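Local coordinates for Alr3699 protein (Nostoc sp., PDB 4XSP), which is of unassigned specific function but probably is a two-domain glycosyltransferase of the GT-B clan, and binds uridine-5'-diphosphate, at residues V177-F182 / E294-V299; D284-T289 / C306-V311; F212-P217 / D242-E247; V235-V240 / N265-L270. One frame throughout, in Å; residues are numbered along the deposited sequence.

Contact 1 of 4, residues V177-F182 / E294-V299. With UDP (uridine-5'-diphosphate), chain D.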
# COMPACT_ATOMS: atom_id res chain seq x y z
N VAL B 177 13.80 -23.80 -6.33
CA VAL B 177 13.71 -23.89 -7.78
C VAL B 177 12.62 -24.89 -8.20
O VAL B 177 12.60 -26.01 -7.73
CB VAL B 177 15.05 -24.27 -8.41
CG1 VAL B 177 14.91 -24.44 -9.91
CG2 VAL B 177 16.10 -23.20 -8.11
N ILE B 178 11.69 -24.44 -9.03
CA ILE B 178 10.72 -25.29 -9.70
C ILE B 178 10.65 -24.80 -11.13
O ILE B 178 10.28 -23.66 -11.41
CB ILE B 178 9.35 -25.25 -9.06
CG1 ILE B 178 9.42 -25.70 -7.62
CG2 ILE B 178 8.38 -26.20 -9.79
CD1 ILE B 178 8.10 -25.59 -6.87
N TYR B 179 11.00 -25.70 -12.06
CA TYR B 179 11.07 -25.42 -13.47
C TYR B 179 9.67 -25.32 -14.05
O TYR B 179 8.72 -25.78 -13.43
CB TYR B 179 11.93 -26.50 -14.17
CG TYR B 179 13.41 -26.50 -13.77
CD1 TYR B 179 14.19 -25.38 -13.97
CD2 TYR B 179 14.04 -27.63 -13.26
CE1 TYR B 179 15.56 -25.37 -13.64
CE2 TYR B 179 15.40 -27.63 -12.92
CZ TYR B 179 16.15 -26.49 -13.12
OH TYR B 179 17.52 -26.42 -12.79
N ASN B 180 9.52 -24.69 -15.22
CA ASN B 180 8.25 -24.73 -15.92
C ASN B 180 7.91 -26.17 -16.31
O ASN B 180 8.78 -26.94 -16.67
CB ASN B 180 8.29 -23.91 -17.20
CG ASN B 180 8.41 -22.40 -16.98
OD1 ASN B 180 8.94 -21.89 -16.00
ND2 ASN B 180 7.93 -21.68 -17.97
N GLY B 181 6.63 -26.52 -16.28
CA GLY B 181 6.19 -27.85 -16.63
C GLY B 181 5.48 -27.86 -17.98
O GLY B 181 4.96 -26.85 -18.43
N PHE B 182 5.53 -29.00 -18.67
CA PHE B 182 4.94 -29.16 -20.02
C PHE B 182 4.14 -30.46 -20.16
O PHE B 182 4.52 -31.46 -19.60
CB PHE B 182 6.05 -29.10 -21.06
CG PHE B 182 6.84 -27.81 -21.02
CD1 PHE B 182 7.88 -27.62 -20.11
CD2 PHE B 182 6.53 -26.79 -21.87
CE1 PHE B 182 8.59 -26.44 -20.07
CE2 PHE B 182 7.24 -25.60 -21.85
CZ PHE B 182 8.27 -25.42 -20.96
N GLU B 294 18.89 -15.66 -20.25
CA GLU B 294 17.49 -16.10 -20.22
C GLU B 294 17.18 -16.76 -18.89
O GLU B 294 17.89 -17.68 -18.50
CB GLU B 294 17.29 -17.15 -21.31
CG GLU B 294 15.85 -17.44 -21.64
CD GLU B 294 15.35 -16.56 -22.75
OE1 GLU B 294 15.92 -15.45 -22.93
OE2 GLU B 294 14.41 -16.99 -23.45
N PRO B 295 16.11 -16.33 -18.19
CA PRO B 295 15.74 -16.97 -16.91
C PRO B 295 15.46 -18.48 -17.07
O PRO B 295 15.93 -19.26 -16.30
CB PRO B 295 14.48 -16.24 -16.48
CG PRO B 295 14.36 -15.04 -17.36
CD PRO B 295 15.09 -15.37 -18.63
N PHE B 296 14.71 -18.84 -18.11
CA PHE B 296 14.33 -20.22 -18.44
C PHE B 296 13.85 -20.17 -19.88
O PHE B 296 12.85 -19.52 -20.19
CB PHE B 296 13.15 -20.67 -17.56
CG PHE B 296 12.74 -22.12 -17.76
CD1 PHE B 296 11.92 -22.50 -18.79
CD2 PHE B 296 13.17 -23.11 -16.87
CE1 PHE B 296 11.53 -23.85 -18.96
CE2 PHE B 296 12.81 -24.45 -17.05
CZ PHE B 296 11.99 -24.81 -18.09
N GLY B 297 14.53 -20.79 -20.80
CA GLY B 297 13.93 -20.78 -22.17
C GLY B 297 12.86 -21.86 -22.38
O GLY B 297 13.18 -23.01 -22.62
N ARG B 298 11.58 -21.49 -22.30
CA ARG B 298 10.51 -22.45 -22.58
C ARG B 298 10.70 -23.15 -23.93
O ARG B 298 10.48 -24.33 -24.04
CB ARG B 298 9.16 -21.77 -22.56
CG ARG B 298 8.68 -21.42 -21.16
CD ARG B 298 7.35 -20.69 -21.15
NE ARG B 298 6.22 -21.50 -21.65
CZ ARG B 298 5.55 -22.42 -20.96
NH1 ARG B 298 5.88 -22.74 -19.71
NH2 ARG B 298 4.53 -23.03 -21.52
N VAL B 299 11.08 -22.38 -24.95
CA VAL B 299 11.26 -22.90 -26.31
C VAL B 299 12.38 -23.95 -26.41
O VAL B 299 12.32 -24.84 -27.26
CB VAL B 299 11.45 -21.78 -27.36
CG1 VAL B 299 10.16 -21.02 -27.53
CG2 VAL B 299 12.62 -20.85 -27.02
N1 UDP D . 5.33 -18.84 -28.42
C2 UDP D . 4.12 -18.99 -29.12
N3 UDP D . 4.00 -18.54 -30.38
C4 UDP D . 5.02 -17.89 -30.99
C5 UDP D . 6.23 -17.69 -30.31
C6 UDP D . 6.36 -18.19 -29.01
O2 UDP D . 3.14 -19.57 -28.61
O4 UDP D . 4.86 -17.48 -32.15
C1' UDP D . 5.47 -19.36 -27.04
C2' UDP D . 6.53 -20.45 -26.88
O2' UDP D . 6.05 -21.75 -27.30
C3' UDP D . 6.84 -20.39 -25.39
C4' UDP D . 6.65 -18.90 -25.07
O4' UDP D . 5.87 -18.36 -26.11
O3' UDP D . 5.90 -21.22 -24.68
C5' UDP D . 7.95 -18.11 -25.09
O5' UDP D . 8.62 -18.50 -23.91
PA UDP D . 10.19 -18.28 -23.66
O1A UDP D . 10.93 -19.15 -24.68
O2A UDP D . 10.42 -18.67 -22.22
O3A UDP D . 10.41 -16.70 -23.99
PB UDP D . 10.39 -15.44 -22.93
O1B UDP D . 11.07 -14.34 -23.69
O2B UDP D . 11.21 -15.93 -21.76
O3B UDP D . 8.92 -15.21 -22.67
O HOH W 1 4.26 -24.27 -17.95
O HOH W 2 3.31 -25.74 -20.73
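Phe296 meets three side chains of residues 179-182. Its edge faces Tyr179, whose CD1 comes within 3.5 Å of Phe296 CE2. With the planes 40° apart and the rims meeting, neither ring lies over the other. One face of Phe296 carries the Asn180 side chain, which is stacked off-centre with its amide plane nearly parallel to the ring; Asn180 CB stands 4.2 Å from the Phe296 ring centroid, a CH-pi contact. Phe182 adds a looser rim contact, CE1 to Phe296 CE1 at 4.1 Å. Phe296 CG lies anti to the backbone N (chi1 -176°), which carries the ring across to residues 179-182.

One face of the Arg298 guanidinium is covered by the rim of Phe182: CE2 sits over its centre, 3.7 Å from Arg298 CZ, with the planes 27° apart. In a GT-B protein the two Rossmann-like domains face each other across a cleft. Here the loop after strand 175-177, from the Glycosyltransferase Family 4 range, meets the start of helix 298-305, from the Glycosyl transferases group 1 range.

Polar links run through water and ligand. Two waters lie between Gly181 O and Arg298, one accepting from NH1 and the other from NH2. Arg298 NE donates to UDP O3' at 3.1 Å, the ligand atom lying at the guanidinium edge. The first turn of the helix, with Gly297 as N-cap, grips the alpha-phosphate: Arg298 N binds UDP O2A at 3.1 Å and Val299 N binds UDP O1A at 3.2 Å. Both amides sit at the helix N-terminus, where the dipole would probably help hold the negative charge.

Contact 2 of 4, residues D284-T289 / C306-V311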
# COMPACT_ATOMS: atom_id res chain seq x y z
N ASP B 284 14.84 -28.91 -38.40
CA ASP B 284 15.95 -29.83 -38.30
C ASP B 284 16.83 -29.49 -37.11
O ASP B 284 17.46 -30.36 -36.51
CB ASP B 284 16.71 -29.86 -39.62
CG ASP B 284 15.83 -30.33 -40.77
OD1 ASP B 284 15.43 -31.52 -40.73
OD2 ASP B 284 15.48 -29.53 -41.69
N LEU B 285 16.82 -28.22 -36.72
CA LEU B 285 17.43 -27.74 -35.51
C LEU B 285 16.55 -26.58 -34.98
O LEU B 285 15.96 -25.84 -35.78
CB LEU B 285 18.82 -27.27 -35.84
CG LEU B 285 19.58 -26.52 -34.76
CD1 LEU B 285 19.95 -27.48 -33.67
CD2 LEU B 285 20.83 -25.86 -35.29
N VAL B 286 16.46 -26.42 -33.65
CA VAL B 286 15.79 -25.28 -33.02
C VAL B 286 16.86 -24.42 -32.39
O VAL B 286 17.70 -24.93 -31.67
CB VAL B 286 14.74 -25.74 -31.98
CG1 VAL B 286 14.11 -24.55 -31.26
CG2 VAL B 286 13.67 -26.60 -32.67
N ALA B 287 16.90 -23.12 -32.72
CA ALA B 287 17.95 -22.27 -32.20
C ALA B 287 17.40 -21.24 -31.25
O ALA B 287 16.42 -20.56 -31.56
CB ALA B 287 18.72 -21.59 -33.32
N HIS B 288 18.06 -21.12 -30.10
CA HIS B 288 17.77 -20.12 -29.08
C HIS B 288 19.05 -19.32 -28.99
O HIS B 288 20.07 -19.87 -28.63
CB HIS B 288 17.46 -20.78 -27.72
CG HIS B 288 17.60 -19.87 -26.55
ND1 HIS B 288 18.79 -19.71 -25.86
CD2 HIS B 288 16.71 -19.06 -25.93
CE1 HIS B 288 18.62 -18.84 -24.88
NE2 HIS B 288 17.37 -18.42 -24.91
N THR B 289 18.97 -18.02 -29.32
CA THR B 289 20.16 -17.19 -29.61
C THR B 289 20.13 -15.88 -28.81
O THR B 289 20.55 -14.85 -29.30
CB THR B 289 20.22 -16.85 -31.11
OG1 THR B 289 19.04 -16.11 -31.51
CG2 THR B 289 20.33 -18.12 -31.94
N CYS B 306 10.09 -32.16 -28.39
CA CYS B 306 9.79 -32.50 -29.77
C CYS B 306 10.79 -33.47 -30.38
O CYS B 306 10.67 -33.85 -31.54
CB CYS B 306 9.75 -31.23 -30.64
SG CYS B 306 8.32 -30.19 -30.33
N GLY B 307 11.79 -33.85 -29.59
CA GLY B 307 12.85 -34.70 -30.06
C GLY B 307 13.74 -34.04 -31.09
O GLY B 307 14.19 -34.70 -31.99
N LYS B 308 13.99 -32.74 -30.93
CA LYS B 308 14.83 -31.98 -31.89
C LYS B 308 16.19 -31.62 -31.31
O LYS B 308 16.36 -31.38 -30.11
CB LYS B 308 14.13 -30.70 -32.38
CG LYS B 308 12.89 -30.96 -33.21
CD LYS B 308 13.33 -31.61 -34.53
CE LYS B 308 12.18 -32.15 -35.32
NZ LYS B 308 12.78 -32.89 -36.46
N PRO B 309 17.19 -31.57 -32.16
CA PRO B 309 18.43 -31.02 -31.70
C PRO B 309 18.15 -29.56 -31.36
O PRO B 309 17.31 -28.91 -32.03
CB PRO B 309 19.35 -31.15 -32.90
CG PRO B 309 18.64 -32.02 -33.86
CD PRO B 309 17.19 -31.84 -33.60
N VAL B 310 18.79 -29.06 -30.31
CA VAL B 310 18.62 -27.68 -29.90
C VAL B 310 19.98 -27.03 -29.58
O VAL B 310 20.88 -27.66 -29.02
CB VAL B 310 17.62 -27.57 -28.74
CG1 VAL B 310 18.15 -28.18 -27.44
CG2 VAL B 310 17.22 -26.13 -28.51
N VAL B 311 20.13 -25.77 -29.99
CA VAL B 311 21.33 -24.99 -29.69
C VAL B 311 20.86 -23.74 -28.96
O VAL B 311 19.85 -23.17 -29.29
CB VAL B 311 22.16 -24.61 -30.93
CG1 VAL B 311 21.35 -23.92 -31.99
CG2 VAL B 311 23.38 -23.76 -30.53
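The puckered Pro309 ring abuts residues 284 and 285: Asp284 O lies 3.3 Å from Pro309 CD and equally close to its CG, while Leu285 CD1 packs 3.8 Å from Pro309 CB. Beyond the ring, helix 350-367 supplies Thr353 and Ala357 as further neighbours. The flat group here, the imidazole of His288, does not itself pack on residues 306-311; of that side chain CB comes nearest, 3.7 Å from Val311 O. With CG anti to the backbone N (chi1 161°), the ring is carried off toward Ile300 of helix 298-305, and its ND1 makes a weak hydrogen bond with Ala313 N.

Between these ends the backbones pair as parallel strands. Val286 N donates to Pro309 O at 3.1 Å, Val286 O accepts from Val311 N at an N-H...O angle of 166°, and His288 N closes on Val311 O at 2.8 Å. Val286 thus uses both its N-H and its carbonyl, flanking Val310 in the register characteristic of parallel pairs. These are the two strands of a beta-alpha-beta unit whose crossover is helix 298-305, inside a Rossmann-like domain.

Side chains alternate between the two sheet faces. Val286 and Val310 share one face, both meeting Ala303 of the crossover helix. Ala287 and Val311 share the other, where Val311 CG1 packs 3.8 Å from Ala287 CB and 3.9 Å from Leu285 CD2, under Leu339 and Ile342 of helix 336-348.

Contact 3 of 4, residues F212-P217 / D242-E247. With UDP (uridine-5'-diphosphate), chain D.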
# COMPACT_ATOMS: atom_id res chain seq x y z
N PHE B 212 12.02 -19.55 -32.30
CA PHE B 212 10.66 -19.46 -31.76
C PHE B 212 10.67 -18.47 -30.63
O PHE B 212 11.00 -18.79 -29.50
CB PHE B 212 10.13 -20.81 -31.32
CG PHE B 212 10.01 -21.78 -32.43
CD1 PHE B 212 11.14 -22.41 -32.92
CD2 PHE B 212 8.78 -22.02 -33.03
CE1 PHE B 212 11.05 -23.30 -33.97
CE2 PHE B 212 8.67 -22.91 -34.09
CZ PHE B 212 9.81 -23.57 -34.55
N SER B 213 10.38 -17.22 -30.97
CA SER B 213 10.48 -16.13 -30.01
C SER B 213 9.85 -14.88 -30.59
O SER B 213 9.91 -14.64 -31.79
CB SER B 213 11.93 -15.85 -29.67
OG SER B 213 12.00 -14.72 -28.85
N ARG B 214 9.26 -14.08 -29.72
CA ARG B 214 8.85 -12.75 -30.13
C ARG B 214 10.10 -11.99 -30.61
O ARG B 214 11.21 -12.13 -30.06
CB ARG B 214 8.12 -12.02 -29.01
CG ARG B 214 8.97 -11.70 -27.80
CD ARG B 214 8.19 -11.89 -26.51
NE ARG B 214 8.80 -11.16 -25.40
CZ ARG B 214 9.95 -11.47 -24.81
NH1 ARG B 214 10.66 -12.53 -25.18
NH2 ARG B 214 10.38 -10.71 -23.82
N LEU B 215 9.92 -11.20 -31.66
CA LEU B 215 11.02 -10.47 -32.28
C LEU B 215 11.43 -9.31 -31.36
O LEU B 215 10.70 -8.33 -31.15
CB LEU B 215 10.64 -10.00 -33.68
CG LEU B 215 10.07 -11.08 -34.62
CD1 LEU B 215 9.54 -10.48 -35.91
CD2 LEU B 215 11.14 -12.12 -34.92
N SER B 216 12.62 -9.44 -30.81
CA SER B 216 13.15 -8.45 -29.93
C SER B 216 14.66 -8.61 -29.93
O SER B 216 15.15 -9.73 -30.01
CB SER B 216 12.57 -8.66 -28.54
OG SER B 216 13.33 -7.96 -27.59
N PRO B 217 15.39 -7.49 -29.85
CA PRO B 217 16.86 -7.49 -29.94
C PRO B 217 17.54 -8.45 -28.97
O PRO B 217 18.54 -9.11 -29.33
CB PRO B 217 17.23 -6.04 -29.58
CG PRO B 217 16.03 -5.24 -29.92
CD PRO B 217 14.84 -6.13 -29.69
N ASP B 242 5.60 -12.89 -33.23
CA ASP B 242 5.25 -11.55 -33.72
C ASP B 242 6.13 -10.51 -33.04
O ASP B 242 6.90 -10.81 -32.12
CB ASP B 242 3.75 -11.24 -33.54
CG ASP B 242 3.28 -11.39 -32.11
OD1 ASP B 242 4.13 -11.58 -31.22
OD2 ASP B 242 2.05 -11.32 -31.89
N ALA B 243 6.05 -9.28 -33.54
CA ALA B 243 6.89 -8.20 -33.06
C ALA B 243 6.29 -7.56 -31.82
O ALA B 243 5.08 -7.26 -31.76
CB ALA B 243 7.09 -7.16 -34.16
N LEU B 244 7.13 -7.37 -30.82
CA LEU B 244 6.72 -6.74 -29.58
C LEU B 244 6.48 -5.25 -29.81
O LEU B 244 7.18 -4.63 -30.63
CB LEU B 244 7.81 -6.96 -28.53
CG LEU B 244 7.54 -6.53 -27.09
CD1 LEU B 244 6.18 -7.04 -26.61
CD2 LEU B 244 8.66 -7.04 -26.21
N PHE B 245 5.48 -4.70 -29.12
CA PHE B 245 5.18 -3.26 -29.16
C PHE B 245 6.43 -2.46 -28.81
O PHE B 245 6.95 -2.55 -27.69
CB PHE B 245 4.00 -2.90 -28.22
CG PHE B 245 3.81 -1.40 -27.97
CD1 PHE B 245 3.16 -0.58 -28.91
CD2 PHE B 245 4.25 -0.82 -26.78
CE1 PHE B 245 2.99 0.78 -28.66
CE2 PHE B 245 4.08 0.54 -26.54
CZ PHE B 245 3.44 1.34 -27.48
N GLY B 246 6.94 -1.71 -29.79
CA GLY B 246 8.12 -0.88 -29.61
C GLY B 246 9.38 -1.43 -30.24
O GLY B 246 10.42 -0.77 -30.19
N GLU B 247 9.30 -2.61 -30.84
CA GLU B 247 10.48 -3.24 -31.44
C GLU B 247 10.49 -3.19 -32.96
O GLU B 247 11.32 -3.84 -33.58
CB GLU B 247 10.59 -4.70 -30.98
CG GLU B 247 10.72 -4.85 -29.47
CD GLU B 247 11.79 -3.95 -28.89
OE1 GLU B 247 12.78 -3.64 -29.61
OE2 GLU B 247 11.65 -3.55 -27.72
N1 UDP D . 5.33 -18.84 -28.42
C2 UDP D . 4.12 -18.99 -29.12
N3 UDP D . 4.00 -18.54 -30.38
C4 UDP D . 5.02 -17.89 -30.99
C5 UDP D . 6.23 -17.69 -30.31
C6 UDP D . 6.36 -18.19 -29.01
O2 UDP D . 3.14 -19.57 -28.61
O4 UDP D . 4.86 -17.48 -32.15
C1' UDP D . 5.47 -19.36 -27.04
C2' UDP D . 6.53 -20.45 -26.88
O2' UDP D . 6.05 -21.75 -27.30
C3' UDP D . 6.84 -20.39 -25.39
C4' UDP D . 6.65 -18.90 -25.07
O4' UDP D . 5.87 -18.36 -26.11
O3' UDP D . 5.90 -21.22 -24.68
C5' UDP D . 7.95 -18.11 -25.09
O5' UDP D . 8.62 -18.50 -23.91
PA UDP D . 10.19 -18.28 -23.66
O1A UDP D . 10.93 -19.15 -24.68
O2A UDP D . 10.42 -18.67 -22.22
O3A UDP D . 10.41 -16.70 -23.99
PB UDP D . 10.39 -15.44 -22.93
O1B UDP D . 11.07 -14.34 -23.69
O2B UDP D . 11.21 -15.93 -21.76
O3B UDP D . 8.92 -15.21 -22.67
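Leu215 and Ala243 form a single backbone bridge between two loops that follow neighbouring parallel strands, 207-212 and 235-240, in a Rossmann-like domain; their CA atoms are 4.8 Å apart. One hydrogen bond ties the bridge: Leu215 N donates to Asp242 O at 3.1 Å, arriving 39° out of the carbonyl plane. The same oxygen receives a CA-H...O contact from Arg214 CA at 3.4 Å, so two adjoining residues converge on one carbonyl.

Both segments run on from their strands toward the next helices, 221-228 and 248-261. Loops at the C-terminal ends of parallel strands are where Rossmann-like folds commonly place ligands, and UDP lies beside Arg214. The guanidinium of Arg214 reaches the diphosphate, but it is modelled too close to UDP O1B, so its placement against the ligand is doubtful in detail. Before it, Ser213 OG donates to Arg214 O at 3.0 Å; Gln221 NE2, from the start of helix 221-228, also bonds that carbonyl, linking the loop to the helix.

The second loop closes with a type II turn, Leu244 to Glu247, in which Glu247 N binds Leu244 O at 2.9 Å and Gly246 takes a positive phi (105°). Glu247, the N-cap of helix 248-261, points its side chain at residues 215-217. Its CG is anti to the carbonyl carbon (chi1 -60°), which leaves CB 3.6 Å and CG 3.9 Å from Leu215 O, and OE1 runs obliquely past the proline ring to 3.2 Å from Pro217 CD.

Contact 4 of 4, residues V235-V240 / N265-L270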
# COMPACT_ATOMS: atom_id res chain seq x y z
N VAL B 235 20.51 -24.32 -46.05
CA VAL B 235 20.07 -23.95 -44.73
C VAL B 235 19.11 -22.78 -44.87
O VAL B 235 19.40 -21.77 -45.55
CB VAL B 235 21.27 -23.59 -43.81
CG1 VAL B 235 20.79 -23.26 -42.42
CG2 VAL B 235 22.28 -24.73 -43.76
N THR B 236 17.95 -22.94 -44.26
CA THR B 236 16.95 -21.89 -44.19
C THR B 236 16.48 -21.76 -42.76
O THR B 236 16.69 -22.65 -41.92
CB THR B 236 15.74 -22.19 -45.07
OG1 THR B 236 15.09 -23.39 -44.61
CG2 THR B 236 16.14 -22.34 -46.52
N ALA B 237 15.82 -20.64 -42.51
CA ALA B 237 15.40 -20.26 -41.18
C ALA B 237 13.94 -19.86 -41.17
O ALA B 237 13.43 -19.28 -42.11
CB ALA B 237 16.25 -19.12 -40.64
N ILE B 238 13.28 -20.20 -40.07
CA ILE B 238 11.93 -19.79 -39.85
C ILE B 238 11.92 -19.05 -38.54
O ILE B 238 12.43 -19.56 -37.53
CB ILE B 238 11.00 -20.99 -39.83
CG1 ILE B 238 11.13 -21.70 -41.18
CG2 ILE B 238 9.57 -20.53 -39.62
CD1 ILE B 238 10.35 -22.98 -41.29
N LEU B 239 11.39 -17.82 -38.59
CA LEU B 239 11.24 -16.96 -37.42
C LEU B 239 9.79 -17.02 -37.07
O LEU B 239 8.94 -16.56 -37.85
CB LEU B 239 11.65 -15.52 -37.69
CG LEU B 239 13.06 -15.39 -38.26
CD1 LEU B 239 13.51 -13.93 -38.31
CD2 LEU B 239 14.05 -16.23 -37.45
N VAL B 240 9.51 -17.64 -35.94
CA VAL B 240 8.16 -17.78 -35.48
C VAL B 240 7.99 -16.89 -34.26
O VAL B 240 8.79 -16.96 -33.32
CB VAL B 240 7.86 -19.22 -35.11
CG1 VAL B 240 6.44 -19.35 -34.63
CG2 VAL B 240 8.13 -20.11 -36.33
N ASN B 265 15.08 -15.22 -49.41
CA ASN B 265 14.34 -16.43 -49.74
C ASN B 265 14.68 -17.62 -48.86
O ASN B 265 14.10 -18.69 -49.02
CB ASN B 265 14.55 -16.75 -51.20
CG ASN B 265 14.00 -15.67 -52.10
OD1 ASN B 265 14.74 -14.99 -52.82
ND2 ASN B 265 12.70 -15.49 -52.05
N ARG B 266 15.57 -17.40 -47.90
CA ARG B 266 16.02 -18.42 -46.97
C ARG B 266 15.65 -18.10 -45.51
O ARG B 266 16.23 -18.68 -44.59
CB ARG B 266 17.54 -18.54 -47.13
CG ARG B 266 17.92 -19.21 -48.44
CD ARG B 266 19.41 -19.09 -48.64
NE ARG B 266 20.14 -19.89 -47.68
CZ ARG B 266 21.38 -19.64 -47.25
NH1 ARG B 266 22.04 -18.58 -47.70
NH2 ARG B 266 21.96 -20.45 -46.37
N VAL B 267 14.73 -17.14 -45.31
CA VAL B 267 14.22 -16.76 -43.99
C VAL B 267 12.72 -16.48 -44.13
O VAL B 267 12.31 -15.70 -45.00
CB VAL B 267 14.91 -15.51 -43.39
CG1 VAL B 267 14.43 -15.23 -41.97
CG2 VAL B 267 16.42 -15.68 -43.34
N LYS B 268 11.91 -17.15 -43.32
CA LYS B 268 10.45 -16.93 -43.26
C LYS B 268 10.03 -16.31 -41.95
O LYS B 268 10.41 -16.80 -40.91
CB LYS B 268 9.67 -18.24 -43.35
CG LYS B 268 9.61 -18.80 -44.73
CD LYS B 268 9.13 -20.24 -44.68
CE LYS B 268 9.54 -20.94 -45.95
NZ LYS B 268 8.68 -20.47 -47.06
N PHE B 269 9.21 -15.27 -42.00
CA PHE B 269 8.63 -14.67 -40.81
C PHE B 269 7.22 -15.17 -40.79
O PHE B 269 6.36 -14.66 -41.53
CB PHE B 269 8.63 -13.14 -40.90
CG PHE B 269 9.99 -12.52 -40.79
CD1 PHE B 269 10.90 -12.61 -41.84
CD2 PHE B 269 10.38 -11.88 -39.63
CE1 PHE B 269 12.16 -12.05 -41.74
CE2 PHE B 269 11.64 -11.30 -39.52
CZ PHE B 269 12.53 -11.40 -40.57
N LEU B 270 6.96 -16.16 -39.96
CA LEU B 270 5.62 -16.73 -39.91
C LEU B 270 4.69 -15.90 -39.05
O LEU B 270 3.47 -16.09 -39.07
CB LEU B 270 5.69 -18.17 -39.40
CG LEU B 270 6.26 -19.19 -40.39
CD1 LEU B 270 6.06 -20.60 -39.86
CD2 LEU B 270 5.61 -19.07 -41.74
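Arg266 grips Val235 O side-on with two nitrogens, NE at 2.9 Å and NH2 at 3.0 Å. Both bonds are bent, with N-H...O angles near 140°, as expected when two donors share one acceptor. The bend of the arginine chain at chi3 brings the guanidinium round to this carbonyl.

Next come the main-chain bonds of two parallel strands, whose axes pass 4.6 Å apart and differ by 17° in direction. Arg266 O takes Ala237 N, Ala237 O takes Lys268 N, Lys268 O takes Leu239 N at 2.7 Å in a nearly straight bond (174°), and Leu239 O takes Leu270 N at 2.9 Å.

Side chains pack on both faces. On the face of Ala237, Leu239, Val267 and Phe269, Leu239 CD1 sits over the ring of Phe269, 3.8 Å from its centroid, in a CH-pi contact, while Leu239 CG meets Val267 CG1 at 4.0 Å. On the face of Ile238 and Lys268, Ile238 CG2 presses on Leu270 CD1 at 3.5 Å, and the same methyl of Leu270 reaches Val240 CG2.

Farther out, helix 248-261 links the strands as a beta-alpha-beta unit and lays Leu254 and Ile258 against Phe269. Strand 207-212 bonds the other edge of strand 235-240, leaving 267-271 as the outermost strand of this sheet within the chain. The chemistry implies that the side chain of Arg266 extends the strand pairing: at this end, its guanidinium supplies the donors for Val235 O in place of a backbone N-H.

Contacts 2, 3 and 4 lie in the group 1 region, while contact 1 joins it to the family 4 region. The six-stranded parallel sheet unites contacts 2 and 4, with centres 14 Å apart and strand 207-212 between their strand pairs. Contact 3 continues from this sheet: Ser213 N probably bonds Val240 O of contact 4, and along the chain these two contacts alternate. Contact 2 follows both, its segments alternating with those of contact 1 around helix 298-305. Contacts 1 and 3, with centres 19 Å apart, both touch UDP, and Val299 meets Phe212 between them. The ligand thus meets the interdomain junction and a strand-end loop, while contacts 2 and 4 pair strands of the sheet.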